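Local coordinates for protein type II restriction enzyme NlaIV (Neisseria lactamica, PDB 6QM2) that recognises the double-stranded DNA sequence 5'-GGNNCC-3' and cuts it in the middle, leaving blunt ends with 5'-phosphates, at residues E64-T69 and L79-R84; M73-F78 and R86-V91; G101-D106 and K171-V176; D122-I127 and L145-Q150. One frame throughout, in Å; residues are numbered along the deposited sequence.

Contacts 1, 2 and 4 lie on one five-stranded mixed sheet and follow it from an outer strand, 66-67, through 77-78, 88-95 and 124-132 to the opposite edge at 138-147. Contact 1 is a surface contact dominated by salt bridges. Contact 2, about 8 Å from it between centres, is buried and combines a beta bulge with carboxylates and metal ions. Contact 4, also paired by backbone bonds, is only partly buried and mixes apolar packing with a lysine held by aspartates. Contact 3 belongs to a separate three-stranded sheet. Sodium links contacts 1 and 2, potassium links contacts 2 and 3, and I104 packs contact 3 against Y125 and V148 of contact 4.

Contact 1. Residues E64-T69 and L79-R84; sequences EFDVST and LNKKDR. With NA (sodium ion), chain B.
D66 reaches from the outer strand 66-67 of the five-stranded mixed sheet to K81 and R84, which belong to the loop between strands 77-78 and 88-95, and the three residues form a salt-bridge network on the protein surface. The side chain of K81 can be followed atom by atom. Its CB bond points toward residues 64-69, and CG then lies near both the CG of E64 and OD2 of D66. CD rests on the aliphatic part of E64, with K81 CD and E64 CG 3.4 Å apart, the two side chains crossing at about a right angle. Bends at chi3 (75°) and chi4 (77°) then turn the chain from E64 to D66: CE approaches OD1, and the K81 NZ atom donates a hydrogen bond to D66 OD1 at 2.9 Å. The ammonium arrives on the syn side of that oxygen, 33° out of the carboxylate plane.

The other carboxylate oxygen is claimed from a different direction. R84 NH1 forms a salt bridge with D66 OD2 at 2.6 Å, and this oxygen sits at the edge of the guanidinium, near its plane. Each oxygen of D66 thus has its own cationic partner, which should restrict rotation of the carboxylate. Around the start of the loop, one water lies within hydrogen-bonding distance of both E64 O and L79 O, while F65 CB meets L79 CD2 loosely at 4.5 Å. Just beyond the strand comes the sodium site, where N70, M73, P75 and a water are ligands and S68 OG binds the sodium ion at 2.5 Å.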
# COMPACT_ATOMS: atom_id res chain seq x y z
N GLU A 64 -17.11 -8.78 -23.75
CA GLU A 64 -17.74 -9.81 -22.95
C GLU A 64 -16.66 -10.49 -22.12
O GLU A 64 -15.63 -10.89 -22.66
CB GLU A 64 -18.42 -10.80 -23.90
CG GLU A 64 -19.58 -11.58 -23.32
CD GLU A 64 -20.39 -12.30 -24.40
OE1 GLU A 64 -20.73 -11.66 -25.42
OE2 GLU A 64 -20.68 -13.50 -24.22
N PHE A 65 -16.88 -10.61 -20.80
CA PHE A 65 -15.96 -11.34 -19.92
C PHE A 65 -16.54 -11.66 -18.55
O PHE A 65 -17.52 -11.07 -18.12
CB PHE A 65 -14.64 -10.56 -19.71
CG PHE A 65 -14.80 -9.28 -18.94
CD1 PHE A 65 -14.74 -9.27 -17.55
CD2 PHE A 65 -15.01 -8.08 -19.60
CE1 PHE A 65 -14.90 -8.09 -16.84
CE2 PHE A 65 -15.16 -6.90 -18.90
CZ PHE A 65 -15.11 -6.90 -17.52
N ASP A 66 -15.88 -12.60 -17.87
CA ASP A 66 -16.09 -12.86 -16.44
C ASP A 66 -14.79 -12.58 -15.69
O ASP A 66 -13.71 -12.59 -16.28
CB ASP A 66 -16.52 -14.31 -16.20
CG ASP A 66 -17.99 -14.55 -16.48
OD1 ASP A 66 -18.80 -13.60 -16.36
OD2 ASP A 66 -18.34 -15.70 -16.80
N VAL A 67 -14.93 -12.34 -14.39
CA VAL A 67 -13.78 -12.08 -13.51
C VAL A 67 -13.50 -13.28 -12.62
O VAL A 67 -14.41 -14.03 -12.26
CB VAL A 67 -13.97 -10.82 -12.63
CG1 VAL A 67 -13.95 -9.56 -13.49
CG2 VAL A 67 -15.24 -10.88 -11.78
N SER A 68 -12.23 -13.45 -12.28
CA SER A 68 -11.80 -14.56 -11.46
C SER A 68 -11.99 -14.24 -9.98
O SER A 68 -11.63 -13.16 -9.52
CB SER A 68 -10.33 -14.85 -11.73
OG SER A 68 -9.85 -15.89 -10.90
N THR A 69 -12.53 -15.21 -9.25
CA THR A 69 -12.77 -15.08 -7.81
C THR A 69 -11.54 -15.48 -6.96
O THR A 69 -11.56 -15.30 -5.74
CB THR A 69 -13.98 -15.94 -7.38
OG1 THR A 69 -13.68 -17.33 -7.57
CG2 THR A 69 -15.22 -15.57 -8.20
N LEU A 79 -12.33 -14.51 -21.14
CA LEU A 79 -12.83 -13.81 -22.34
C LEU A 79 -13.96 -14.54 -23.10
O LEU A 79 -14.57 -13.97 -24.01
CB LEU A 79 -11.68 -13.49 -23.30
CG LEU A 79 -10.56 -12.63 -22.72
CD1 LEU A 79 -9.42 -12.50 -23.73
CD2 LEU A 79 -11.08 -11.25 -22.32
N ASN A 80 -14.22 -15.80 -22.73
CA ASN A 80 -15.29 -16.61 -23.29
C ASN A 80 -16.18 -17.08 -22.14
O ASN A 80 -15.80 -17.98 -21.38
CB ASN A 80 -14.68 -17.79 -24.05
CG ASN A 80 -15.69 -18.57 -24.88
OD1 ASN A 80 -16.87 -18.68 -24.53
ND2 ASN A 80 -15.22 -19.13 -25.98
N LYS A 81 -17.36 -16.46 -21.99
CA LYS A 81 -18.29 -16.77 -20.89
C LYS A 81 -18.79 -18.22 -20.88
O LYS A 81 -19.04 -18.78 -19.81
CB LYS A 81 -19.49 -15.81 -20.91
CG LYS A 81 -19.17 -14.39 -20.47
CD LYS A 81 -20.37 -13.46 -20.56
CE LYS A 81 -21.39 -13.67 -19.44
NZ LYS A 81 -20.98 -13.09 -18.14
N LYS A 82 -18.93 -18.80 -22.07
CA LYS A 82 -19.41 -20.18 -22.23
C LYS A 82 -18.30 -21.24 -22.11
O LYS A 82 -18.59 -22.39 -21.75
CB LYS A 82 -20.15 -20.34 -23.56
CG LYS A 82 -21.50 -19.64 -23.59
CD LYS A 82 -22.28 -19.98 -24.85
CE LYS A 82 -23.73 -19.54 -24.72
NZ LYS A 82 -24.53 -19.90 -25.93
N ASP A 83 -17.06 -20.87 -22.41
CA ASP A 83 -15.91 -21.78 -22.30
C ASP A 83 -14.85 -21.18 -21.37
O ASP A 83 -14.01 -20.38 -21.78
CB ASP A 83 -15.32 -22.06 -23.70
CG ASP A 83 -14.42 -23.30 -23.73
OD1 ASP A 83 -14.14 -23.90 -22.67
OD2 ASP A 83 -13.99 -23.67 -24.84
N ARG A 84 -14.89 -21.59 -20.10
CA ARG A 84 -13.96 -21.10 -19.08
C ARG A 84 -12.65 -21.91 -18.99
O ARG A 84 -11.91 -21.78 -18.02
CB ARG A 84 -14.67 -21.03 -17.71
CG ARG A 84 -15.45 -19.73 -17.48
CD ARG A 84 -15.42 -19.25 -16.03
NE ARG A 84 -16.57 -19.71 -15.26
CZ ARG A 84 -17.80 -19.20 -15.35
NH1 ARG A 84 -18.08 -18.20 -16.19
NH2 ARG A 84 -18.78 -19.70 -14.60
NA NA B . -7.32 -16.01 -10.63
O HOH W 1 -14.25 -11.44 -25.00
O HOH W 2 -7.42 -13.50 -10.42

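Contact 2. Residues M73-F78 and R86-V91; sequences MPPDFF and RELLEV. With NA (sodium ion), chain B; K (potassium ion), chain C.
F77 and L89 form an antiparallel hydrogen-bonded pair at the start of the hairpin of strands 77-78 and 88-95, where the register is broken by a classic beta bulge. L89 O accepts from both F77 N (2.9 Å) and D76 N (2.8 Å); the first donor lies in the carbonyl plane and the second is tilted 25° from it. L89 N returns a bond to F77 O.

The side chains alternate across the sheet. F77 and L89 lie side by side and point the same way, and V91 CG2 meets the edge of the F77 ring, 3.7 Å from CE2. On the reverse face, F78 and L88 also run alongside each other, with P75 CG over one face of the F78 ring. P75 follows a cis peptide bond.

P75-D76 and E90, with K92 two residues on, match the PD-(D/E)XK pattern, consistent with the family's active-site motif. The carboxylate planes of D76 and E90 are 22° apart and stacked, with D76 OD2 and E90 OE1 separated by 3.3 Å. D76 OD2 uses its anti lone pair to accept from V91 N at 2.8 Å, which fixes the group from the strand side. E90 has CG anti to the backbone N and a bend at chi2 (79°), which carries OE2 to a long 3.3 Å contact with potassium. M73 O and P75 O bind sodium.

Strand 124-132 extends the sheet beside 88-95. L54 of helix 44-60 packs on F77, L89 and V91, and helix 107-116 touches M73.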
# COMPACT_ATOMS: atom_id res chain seq x y z
N MET A 73 -4.33 -17.68 -8.18
CA MET A 73 -4.12 -18.52 -9.37
C MET A 73 -4.54 -17.77 -10.63
O MET A 73 -5.41 -16.90 -10.55
CB MET A 73 -4.98 -19.79 -9.22
CG MET A 73 -4.27 -21.08 -9.57
SD MET A 73 -2.83 -21.30 -8.52
CE MET A 73 -1.81 -22.25 -9.63
N PRO A 74 -3.93 -18.08 -11.80
CA PRO A 74 -4.50 -17.51 -13.03
C PRO A 74 -5.85 -18.15 -13.40
O PRO A 74 -6.16 -19.24 -12.89
CB PRO A 74 -3.43 -17.83 -14.08
CG PRO A 74 -2.71 -19.02 -13.55
CD PRO A 74 -2.69 -18.83 -12.06
N PRO A 75 -6.66 -17.49 -14.25
CA PRO A 75 -6.47 -16.19 -14.90
C PRO A 75 -7.12 -15.05 -14.10
O PRO A 75 -7.60 -15.28 -12.99
CB PRO A 75 -7.20 -16.39 -16.22
CG PRO A 75 -8.35 -17.28 -15.86
CD PRO A 75 -7.95 -18.08 -14.64
N ASP A 76 -7.10 -13.85 -14.66
CA ASP A 76 -7.83 -12.71 -14.10
C ASP A 76 -9.17 -12.54 -14.80
O ASP A 76 -10.19 -12.28 -14.15
CB ASP A 76 -7.00 -11.42 -14.23
CG ASP A 76 -5.75 -11.44 -13.36
OD1 ASP A 76 -5.82 -11.89 -12.20
OD2 ASP A 76 -4.68 -10.98 -13.85
N PHE A 77 -9.17 -12.67 -16.13
CA PHE A 77 -10.39 -12.57 -16.93
C PHE A 77 -10.64 -13.82 -17.77
O PHE A 77 -9.70 -14.41 -18.30
CB PHE A 77 -10.31 -11.37 -17.87
CG PHE A 77 -10.12 -10.06 -17.16
CD1 PHE A 77 -11.14 -9.52 -16.39
CD2 PHE A 77 -8.93 -9.35 -17.28
CE1 PHE A 77 -10.98 -8.31 -15.74
CE2 PHE A 77 -8.76 -8.14 -16.63
CZ PHE A 77 -9.79 -7.62 -15.86
N PHE A 78 -11.91 -14.20 -17.87
CA PHE A 78 -12.37 -15.22 -18.80
C PHE A 78 -13.01 -14.52 -20.00
O PHE A 78 -14.12 -14.01 -19.89
CB PHE A 78 -13.41 -16.12 -18.13
CG PHE A 78 -12.90 -16.87 -16.94
CD1 PHE A 78 -12.29 -18.11 -17.11
CD2 PHE A 78 -13.05 -16.38 -15.66
CE1 PHE A 78 -11.83 -18.83 -16.02
CE2 PHE A 78 -12.59 -17.09 -14.56
CZ PHE A 78 -11.98 -18.33 -14.74
N ARG A 86 -10.84 -21.92 -22.07
CA ARG A 86 -10.14 -21.31 -23.20
C ARG A 86 -10.32 -19.80 -23.15
O ARG A 86 -11.20 -19.29 -22.45
CB ARG A 86 -10.69 -21.83 -24.54
CG ARG A 86 -10.64 -23.35 -24.72
CD ARG A 86 -9.21 -23.84 -24.86
NE ARG A 86 -9.10 -25.28 -25.17
CZ ARG A 86 -9.29 -26.28 -24.30
NH1 ARG A 86 -9.65 -26.05 -23.03
NH2 ARG A 86 -9.13 -27.54 -24.71
N GLU A 87 -9.47 -19.09 -23.90
CA GLU A 87 -9.51 -17.62 -23.99
C GLU A 87 -9.34 -16.97 -22.60
O GLU A 87 -10.14 -16.11 -22.20
CB GLU A 87 -10.79 -17.15 -24.70
CG GLU A 87 -11.17 -17.92 -25.96
CD GLU A 87 -10.06 -18.00 -27.00
OE1 GLU A 87 -9.35 -16.99 -27.20
OE2 GLU A 87 -9.91 -19.06 -27.64
N LEU A 88 -8.30 -17.40 -21.89
CA LEU A 88 -8.02 -16.97 -20.51
C LEU A 88 -6.94 -15.89 -20.48
O LEU A 88 -5.90 -16.04 -21.11
CB LEU A 88 -7.58 -18.17 -19.67
CG LEU A 88 -8.47 -19.41 -19.72
CD1 LEU A 88 -7.90 -20.53 -18.86
CD2 LEU A 88 -9.88 -19.07 -19.28
N LEU A 89 -7.19 -14.81 -19.72
CA LEU A 89 -6.32 -13.64 -19.69
C LEU A 89 -5.83 -13.32 -18.27
O LEU A 89 -6.64 -13.18 -17.36
CB LEU A 89 -7.06 -12.43 -20.26
CG LEU A 89 -6.28 -11.12 -20.41
CD1 LEU A 89 -5.07 -11.29 -21.32
CD2 LEU A 89 -7.20 -10.02 -20.93
N GLU A 90 -4.51 -13.21 -18.11
CA GLU A 90 -3.88 -12.73 -16.88
C GLU A 90 -3.26 -11.37 -17.18
O GLU A 90 -2.52 -11.22 -18.16
CB GLU A 90 -2.79 -13.72 -16.41
CG GLU A 90 -2.08 -13.36 -15.10
CD GLU A 90 -2.86 -13.69 -13.84
OE1 GLU A 90 -4.00 -14.18 -13.93
OE2 GLU A 90 -2.31 -13.46 -12.73
N VAL A 91 -3.55 -10.37 -16.34
CA VAL A 91 -2.94 -9.05 -16.45
C VAL A 91 -1.82 -8.91 -15.43
O VAL A 91 -2.02 -9.22 -14.25
CB VAL A 91 -3.96 -7.91 -16.22
CG1 VAL A 91 -3.29 -6.55 -16.37
CG2 VAL A 91 -5.13 -8.05 -17.18
NA NA B . -7.32 -16.01 -10.63
K K C . -1.30 -14.93 -9.95
O HOH W 3 -2.79 -10.42 -12.11
O HOH W 4 -4.48 -14.15 -11.01
O HOH W 2 -7.42 -13.50 -10.42
O HOH W 5 0.76 -15.21 -7.62

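Contact 3. Residues G101-D106 and K171-V176; sequences GFDIAD and KIRPGV. With K (potassium ion), chain C.
An outer strand of a small three-stranded antiparallel sheet is laid down where I104 and A105 meet I172 of strand 168-172. I104 N donates to I172 O at 3.1 Å, and I172 N donates to A105 O at 2.8 Å; the strand they border, 105-106, is short.

Ahead of it, R173 NH1 joins two acceptors at its edge. It donates to G101 O from above that carbonyl's plane, and forms a salt bridge with D103 OD1 at 3.0 Å, where the carboxylate and guanidinium planes stand 68° apart. F102 O lies over one face of the guanidinium. K171 joins the same salt-bridge network: it extends past D103, its CD 3.4 Å from OD2, and K171 NZ makes a long salt bridge with D103 OD2.

On the apolar side, P174 CG sits over one face of the F102 ring, 4.1 Å from the centroid, a CH-pi contact, and P174 CB meets I104 CD1. I104 CG1 packs on I172 CG2, while I104 O faces potassium at 3.3 Å, the ion shared with E90. D103 O also accepts from the K92 side chain. The segment finishes at D106, whose OD2 bonds M109 N: an aspartate N-cap opening helix 107-116.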
# COMPACT_ATOMS: atom_id res chain seq x y z
N GLY A 101 8.69 -7.39 -11.17
CA GLY A 101 8.44 -7.66 -9.75
C GLY A 101 7.26 -8.56 -9.45
O GLY A 101 7.05 -8.94 -8.29
N PHE A 102 6.47 -8.90 -10.47
CA PHE A 102 5.30 -9.76 -10.30
C PHE A 102 5.69 -11.23 -10.14
O PHE A 102 6.79 -11.63 -10.52
CB PHE A 102 4.27 -9.59 -11.44
CG PHE A 102 4.78 -9.99 -12.81
CD1 PHE A 102 4.75 -11.32 -13.23
CD2 PHE A 102 5.24 -9.02 -13.70
CE1 PHE A 102 5.20 -11.67 -14.49
CE2 PHE A 102 5.69 -9.37 -14.97
CZ PHE A 102 5.67 -10.70 -15.36
N ASP A 103 4.77 -12.01 -9.58
CA ASP A 103 4.92 -13.45 -9.42
C ASP A 103 4.01 -14.16 -10.42
O ASP A 103 2.97 -13.64 -10.81
CB ASP A 103 4.56 -13.86 -8.00
CG ASP A 103 5.42 -13.17 -6.95
OD1 ASP A 103 6.66 -13.24 -7.05
OD2 ASP A 103 4.84 -12.57 -6.02
N ILE A 104 4.40 -15.37 -10.82
CA ILE A 104 3.56 -16.20 -11.68
C ILE A 104 2.51 -16.86 -10.80
O ILE A 104 1.31 -16.59 -10.95
CB ILE A 104 4.38 -17.25 -12.47
CG1 ILE A 104 5.54 -16.60 -13.24
CG2 ILE A 104 3.48 -18.04 -13.41
CD1 ILE A 104 5.16 -15.39 -14.06
N ALA A 105 2.95 -17.68 -9.85
CA ALA A 105 2.06 -18.40 -8.93
C ALA A 105 2.88 -19.19 -7.91
O ALA A 105 4.04 -19.51 -8.16
CB ALA A 105 1.16 -19.35 -9.70
N ASP A 106 2.26 -19.51 -6.77
CA ASP A 106 2.86 -20.44 -5.81
C ASP A 106 3.16 -21.74 -6.55
O ASP A 106 2.29 -22.24 -7.26
CB ASP A 106 1.91 -20.73 -4.64
CG ASP A 106 2.45 -21.78 -3.68
OD1 ASP A 106 3.64 -21.69 -3.30
OD2 ASP A 106 1.70 -22.69 -3.28
N LYS A 171 7.19 -19.02 -4.68
CA LYS A 171 6.54 -18.65 -5.94
C LYS A 171 7.44 -18.84 -7.15
O LYS A 171 8.65 -18.67 -7.08
CB LYS A 171 6.06 -17.20 -5.87
CG LYS A 171 5.08 -16.98 -4.74
CD LYS A 171 4.17 -15.79 -4.98
CE LYS A 171 2.96 -15.87 -4.07
NZ LYS A 171 2.01 -14.76 -4.35
N ILE A 172 6.82 -19.19 -8.27
CA ILE A 172 7.50 -19.21 -9.56
C ILE A 172 7.73 -17.75 -9.92
O ILE A 172 6.83 -16.92 -9.77
CB ILE A 172 6.68 -19.94 -10.64
CG1 ILE A 172 6.54 -21.43 -10.29
CG2 ILE A 172 7.32 -19.78 -12.02
CD1 ILE A 172 5.42 -22.14 -11.02
N ARG A 173 8.94 -17.44 -10.37
CA ARG A 173 9.37 -16.08 -10.62
C ARG A 173 9.68 -15.90 -12.10
O ARG A 173 10.27 -16.80 -12.73
CB ARG A 173 10.60 -15.74 -9.77
CG ARG A 173 10.31 -15.48 -8.29
CD ARG A 173 9.62 -14.14 -8.03
NE ARG A 173 10.34 -13.01 -8.62
CZ ARG A 173 9.97 -11.73 -8.53
NH1 ARG A 173 8.89 -11.37 -7.84
NH2 ARG A 173 10.71 -10.80 -9.12
N PRO A 174 9.29 -14.75 -12.67
CA PRO A 174 9.55 -14.51 -14.08
C PRO A 174 11.00 -14.14 -14.36
O PRO A 174 11.69 -13.64 -13.48
CB PRO A 174 8.64 -13.31 -14.40
CG PRO A 174 8.56 -12.57 -13.12
CD PRO A 174 8.61 -13.61 -12.04
N GLY A 175 11.45 -14.41 -15.58
CA GLY A 175 12.74 -13.95 -16.07
C GLY A 175 12.62 -12.61 -16.77
O GLY A 175 11.56 -11.99 -16.77
N VAL A 176 13.73 -12.16 -17.35
CA VAL A 176 13.78 -10.92 -18.13
C VAL A 176 13.79 -11.30 -19.61
O VAL A 176 14.85 -11.41 -20.24
CB VAL A 176 14.99 -10.05 -17.75
CG1 VAL A 176 14.96 -8.73 -18.51
CG2 VAL A 176 15.00 -9.78 -16.24
K K C . -1.30 -14.93 -9.95
O HOH W 5 0.76 -15.21 -7.62

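Contact 4. Residues D122-I127 and L145-Q150; sequences DVDYLI and LKKVWQ
Y125 and K146 form the antiparallel hydrogen-bonded pair of the hairpin made by strands 124-132 and 138-147; the axes of the short segments 124-127 and 145-147 approach to 4.6 Å.

Two backbone bonds hold this pair. Y125 N donates to K146 O at 2.7 Å, and K146 N returns a bond to Y125 O. L145 CA also makes a CA-H...O contact with Y125 O. Where the pairing ends, one water donates to V123 O and accepts from V148 N, spanning the two segments.

The charged group is K147 with D122 and D124. Bends at chi2 (64°) and chi4 (62°) bring its ammonium between the two aspartates. K147 NZ donates to D124 OD1 at 2.9 Å from above the carboxylate plane, 49° out of it, while D122 OD1 is a more distant salt-bridge partner of NZ at 3.5 Å. D124 and K147 run side by side and point the same way.

Apolar contacts occupy both faces of the sheet. Alongside V148, the Y125 ring points the same way and places CE1 3.7 Å from V148 CB; K146 O lies at the ring's edge, in plane. On the face of D124 and L126, L145 CD1 packs against D124 CB at 3.8 Å, near helix 9-18.

Strand 124-132 also pairs in parallel with 88-95, through D124 and L126 bonding to the backbone of E90; this parallel step followed by an antiparallel edge strand is consistent with the mixed central sheet of PD-(D/E)XK nucleases.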
# COMPACT_ATOMS: atom_id res chain seq x y z
N ASP A 122 -2.01 -22.48 -21.34
CA ASP A 122 -2.28 -21.66 -22.52
C ASP A 122 -2.90 -20.31 -22.16
O ASP A 122 -3.43 -19.63 -23.04
CB ASP A 122 -3.20 -22.42 -23.49
CG ASP A 122 -2.98 -22.04 -24.95
OD1 ASP A 122 -1.86 -22.26 -25.45
OD2 ASP A 122 -3.92 -21.53 -25.60
N VAL A 123 -2.83 -19.90 -20.88
CA VAL A 123 -3.28 -18.56 -20.47
C VAL A 123 -2.38 -17.51 -21.12
O VAL A 123 -1.16 -17.69 -21.19
CB VAL A 123 -3.24 -18.38 -18.93
CG1 VAL A 123 -3.49 -16.92 -18.54
CG2 VAL A 123 -4.27 -19.28 -18.25
N ASP A 124 -3.00 -16.43 -21.59
CA ASP A 124 -2.26 -15.31 -22.17
C ASP A 124 -1.99 -14.26 -21.09
O ASP A 124 -2.89 -13.90 -20.32
CB ASP A 124 -3.03 -14.69 -23.34
CG ASP A 124 -3.03 -15.57 -24.58
OD1 ASP A 124 -1.94 -15.99 -25.02
OD2 ASP A 124 -4.12 -15.86 -25.11
N TYR A 125 -0.74 -13.79 -21.03
CA TYR A 125 -0.32 -12.78 -20.07
C TYR A 125 -0.18 -11.43 -20.77
O TYR A 125 0.75 -11.24 -21.56
CB TYR A 125 1.01 -13.17 -19.42
CG TYR A 125 0.89 -14.33 -18.45
CD1 TYR A 125 0.75 -15.64 -18.91
CD2 TYR A 125 0.90 -14.12 -17.08
CE1 TYR A 125 0.63 -16.70 -18.03
CE2 TYR A 125 0.79 -15.17 -16.18
CZ TYR A 125 0.65 -16.46 -16.66
OH TYR A 125 0.53 -17.50 -15.78
N LEU A 126 -1.12 -10.53 -20.50
CA LEU A 126 -1.04 -9.15 -20.99
C LEU A 126 -0.22 -8.37 -19.96
O LEU A 126 -0.71 -8.10 -18.86
CB LEU A 126 -2.43 -8.54 -21.16
CG LEU A 126 -2.52 -7.11 -21.72
CD1 LEU A 126 -2.02 -7.06 -23.16
CD2 LEU A 126 -3.95 -6.59 -21.62
N ILE A 127 1.00 -8.01 -20.33
CA ILE A 127 1.96 -7.41 -19.39
C ILE A 127 2.22 -5.93 -19.70
O ILE A 127 2.73 -5.61 -20.77
CB ILE A 127 3.31 -8.18 -19.40
CG1 ILE A 127 3.07 -9.69 -19.25
CG2 ILE A 127 4.20 -7.68 -18.27
CD1 ILE A 127 4.32 -10.54 -19.43
N LEU A 145 2.11 -9.44 -24.97
CA LEU A 145 1.20 -10.58 -24.83
C LEU A 145 2.05 -11.84 -24.96
O LEU A 145 2.58 -12.12 -26.04
CB LEU A 145 0.10 -10.55 -25.90
CG LEU A 145 -1.04 -11.56 -25.71
CD1 LEU A 145 -1.91 -11.20 -24.51
CD2 LEU A 145 -1.89 -11.66 -26.96
N LYS A 146 2.19 -12.57 -23.86
CA LYS A 146 3.09 -13.72 -23.79
C LYS A 146 2.43 -14.90 -23.09
O LYS A 146 1.46 -14.74 -22.35
CB LYS A 146 4.37 -13.33 -23.04
CG LYS A 146 5.20 -12.22 -23.68
CD LYS A 146 6.22 -12.76 -24.67
CE LYS A 146 6.60 -11.72 -25.71
NZ LYS A 146 7.66 -12.23 -26.62
N LYS A 147 2.96 -16.10 -23.35
CA LYS A 147 2.60 -17.31 -22.60
C LYS A 147 3.49 -17.43 -21.36
O LYS A 147 4.55 -16.80 -21.30
CB LYS A 147 2.75 -18.57 -23.47
CG LYS A 147 1.47 -19.01 -24.18
CD LYS A 147 0.98 -17.99 -25.19
CE LYS A 147 -0.21 -18.53 -25.98
NZ LYS A 147 -1.40 -18.84 -25.14
N VAL A 148 3.07 -18.23 -20.39
CA VAL A 148 3.85 -18.44 -19.14
C VAL A 148 5.27 -18.95 -19.41
O VAL A 148 6.21 -18.56 -18.72
CB VAL A 148 3.12 -19.38 -18.14
CG1 VAL A 148 3.05 -20.82 -18.63
CG2 VAL A 148 3.77 -19.31 -16.76
N TRP A 149 5.42 -19.83 -20.40
CA TRP A 149 6.72 -20.39 -20.78
C TRP A 149 7.65 -19.35 -21.43
O TRP A 149 8.87 -19.50 -21.37
CB TRP A 149 6.58 -21.66 -21.65
CG TRP A 149 5.64 -21.58 -22.84
CD1 TRP A 149 4.29 -21.88 -22.85
CD2 TRP A 149 5.97 -21.23 -24.19
NE1 TRP A 149 3.77 -21.70 -24.10
CE2 TRP A 149 4.78 -21.31 -24.95
CE3 TRP A 149 7.16 -20.85 -24.83
CZ2 TRP A 149 4.74 -21.02 -26.32
CZ3 TRP A 149 7.12 -20.55 -26.19
CH2 TRP A 149 5.91 -20.64 -26.92
N GLN A 150 7.08 -18.31 -22.04
CA GLN A 150 7.87 -17.23 -22.65
C GLN A 150 8.44 -16.22 -21.65
O GLN A 150 9.35 -15.47 -21.98
CB GLN A 150 7.03 -16.48 -23.70
CG GLN A 150 6.66 -17.31 -24.92
CD GLN A 150 5.84 -16.52 -25.92
OE1 GLN A 150 4.78 -15.99 -25.60
NE2 GLN A 150 6.34 -16.45 -27.15
O HOH W 6 0.42 -19.61 -20.07